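Local atomic coordinates of putative Acetyltransferase (Lactobacillus plantarum WCFS1, PDB entry 3EFA), a protein that probably transfers an acetyl group from acetyl-coenzyme A to an amine of a substrate not yet identified, as a member of the GNAT family. Residues P58-R63 / V77-A82. Sequence-based numbering, arbitrary orientation.
Sequences PITTLR and VCTRKA. With FMT (formic acid), chain C.
The antiparallel hairpin of strands 57-66 and 71-79, in the central sheet of the GNAT fold, brings Thr61 against Cys78 and Thr60 against Thr79. In the hydrogen-bonded pair, Thr61 N donates to Cys78 O (3.0 Å), approaching almost in line with the carbonyl bond, and Cys78 N answers to Thr61 O. Their small side chains meet through Thr61 CG2 and Cys78 SG, 3.8 Å apart, while Thr61 OG1 turns to Ala49 O. Beta-branched threonines suit extended strands and keep a hydroxyl near the backbone: Thr60 OG1 and Thr79 OG1, of the non-hydrogen-bonded pair, share a hydrogen bond of 2.7 Å. Trans to its own N (chi1 -168°), Thr60 OG1 reaches across between Thr79 OG1 and Cys78 O. Thr79 OG1 weakly contacts formic acid O1 (3.3 Å); this probable crystallisation additive also binds Gly85 N and Gly89 N, consistent with the glycine-rich segment that commonly holds acetyl-CoA pyrophosphate in GNAT enzymes. Arg80 N bonds to Ile59 O (2.7 Å). Arginine has the length, bent at chi3 (-67°), and two N-H groups on one side to grip Pro58 O edge-on, Arg80 NE at 3.1 Å and NH2 at 2.9 Å. A leucine here would probably leave Pro58 O without these donors. Strand 48-52 flanks strand 57-66; helix 12-29 packs on the Thr61 and Cys78 face, helix 88-102 on that of Thr60 and Leu62.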
loop_
_atom_site.group_PDB
_atom_site.type_symbol
_atom_site.label_atom_id
_atom_site.label_comp_id
_atom_site.label_asym_id
_atom_site.label_seq_id
_atom_site.Cartn_x
_atom_site.Cartn_y
_atom_site.Cartn_z
ATOM N N PRO A 58 -30.216 10.977 6.989
ATOM C CA PRO A 58 -28.780 10.666 6.942
ATOM C C PRO A 58 -28.097 11.560 5.906
ATOM O O PRO A 58 -28.705 11.786 4.859
ATOM C CB PRO A 58 -28.752 9.202 6.491
ATOM C CG PRO A 58 -30.018 8.995 5.723
ATOM C CD PRO A 58 -31.039 9.988 6.266
ATOM N N ILE A 59 -26.889 12.061 6.180
ATOM C CA ILE A 59 -26.219 12.976 5.239
ATOM C C ILE A 59 -24.791 12.597 4.799
ATOM O O ILE A 59 -24.316 13.049 3.746
ATOM C CB ILE A 59 -26.220 14.454 5.731
ATOM C CG1 ILE A 59 -25.378 14.613 6.996
ATOM C CG2 ILE A 59 -27.641 14.968 5.941
ATOM C CD1 ILE A 59 -24.997 16.070 7.290
ATOM N N THR A 60 -24.099 11.786 5.588
ATOM C CA THR A 60 -22.773 11.336 5.191
ATOM C C THR A 60 -22.508 9.932 5.761
ATOM O O THR A 60 -23.110 9.554 6.778
ATOM C CB THR A 60 -21.674 12.394 5.571
ATOM O OG1 THR A 60 -20.430 12.069 4.936
ATOM C CG2 THR A 60 -21.485 12.494 7.093
ATOM N N THR A 61 -21.654 9.155 5.086
ATOM C CA THR A 61 -21.432 7.748 5.447
ATOM C C THR A 61 -20.043 7.225 5.070
ATOM O O THR A 61 -19.389 7.747 4.170
ATOM C CB THR A 61 -22.502 6.801 4.792
ATOM O OG1 THR A 61 -22.308 5.454 5.245
ATOM C CG2 THR A 61 -22.383 6.811 3.273
ATOM N N LEU A 62 -19.606 6.186 5.770
ATOM C CA LEU A 62 -18.436 5.400 5.362
ATOM C C LEU A 62 -18.597 3.914 5.758
ATOM O O LEU A 62 -19.397 3.580 6.638
ATOM C CB LEU A 62 -17.132 6.004 5.917
ATOM C CG LEU A 62 -16.849 6.044 7.427
ATOM C CD1 LEU A 62 -16.385 4.687 7.968
ATOM C CD2 LEU A 62 -15.809 7.121 7.739
ATOM N N ARG A 63 -17.848 3.033 5.098
ATOM C CA ARG A 63 -17.929 1.599 5.367
ATOM C C ARG A 63 -16.726 1.120 6.195
ATOM O O ARG A 63 -15.563 1.422 5.873
ATOM C CB ARG A 63 -18.039 0.798 4.050
ATOM C CG ARG A 63 -18.223 -0.741 4.234
ATOM C CD ARG A 63 -18.564 -1.483 2.923
ATOM N NE ARG A 63 -17.390 -1.702 2.064
ATOM C CZ ARG A 63 -17.389 -2.406 0.929
ATOM N NH1 ARG A 63 -18.513 -2.984 0.485
ATOM N NH2 ARG A 63 -16.255 -2.540 0.234
ATOM N N VAL A 77 -16.843 6.089 0.962
ATOM C CA VAL A 77 -16.993 7.397 1.608
ATOM C C VAL A 77 -17.776 8.396 0.742
ATOM O O VAL A 77 -17.396 8.654 -0.395
ATOM C CB VAL A 77 -15.603 8.000 1.876
ATOM C CG1 VAL A 77 -15.702 9.262 2.741
ATOM C CG2 VAL A 77 -14.670 6.945 2.513
ATOM N N CYS A 78 -18.863 8.960 1.268
ATOM C CA CYS A 78 -19.653 9.921 0.486
ATOM C C CYS A 78 -20.631 10.769 1.307
ATOM O O CYS A 78 -20.993 10.418 2.436
ATOM C CB CYS A 78 -20.374 9.225 -0.686
ATOM S SG CYS A 78 -21.723 8.065 -0.258
ATOM N N THR A 79 -21.058 11.885 0.718
ATOM C CA THR A 79 -21.902 12.861 1.404
ATOM C C THR A 79 -23.049 13.310 0.501
ATOM O O THR A 79 -22.838 13.564 -0.686
ATOM C CB THR A 79 -21.077 14.109 1.815
ATOM O OG1 THR A 79 -20.089 13.737 2.786
ATOM C CG2 THR A 79 -21.975 15.217 2.395
ATOM N N ARG A 80 -24.254 13.407 1.062
ATOM C CA ARG A 80 -25.416 13.905 0.322
ATOM C C ARG A 80 -25.087 15.262 -0.315
ATOM O O ARG A 80 -24.478 16.136 0.328
ATOM C CB ARG A 80 -26.649 14.015 1.238
ATOM C CG ARG A 80 -27.969 14.225 0.491
ATOM C CD ARG A 80 -29.165 14.452 1.419
ATOM N NE ARG A 80 -29.514 13.283 2.218
ATOM C CZ ARG A 80 -30.658 12.596 2.125
ATOM N NH1 ARG A 80 -31.604 12.936 1.255
ATOM N NH2 ARG A 80 -30.864 11.555 2.921
ATOM N N LYS A 81 -25.501 15.433 -1.571
ATOM C CA LYS A 81 -25.075 16.569 -2.380
ATOM C C LYS A 81 -25.331 17.945 -1.759
ATOM O O LYS A 81 -24.450 18.812 -1.761
ATOM C CB LYS A 81 -25.686 16.512 -3.779
ATOM C CG LYS A 81 -24.881 17.312 -4.796
ATOM C CD LYS A 81 -25.695 17.656 -6.029
ATOM C CE LYS A 81 -24.894 18.539 -6.975
ATOM N NZ LYS A 81 -25.737 19.094 -8.069
ATOM N N ALA A 82 -26.526 18.156 -1.229
ATOM C CA ALA A 82 -26.846 19.469 -0.687
ATOM C C ALA A 82 -26.017 19.834 0.558
ATOM O O ALA A 82 -25.988 20.993 0.965
ATOM C CB ALA A 82 -28.350 19.573 -0.398
HETATM C C FMT C . -18.031 16.443 2.685
HETATM O O1 FMT C . -18.584 16.438 3.788
HETATM O O2 FMT C . -18.178 17.328 1.839
#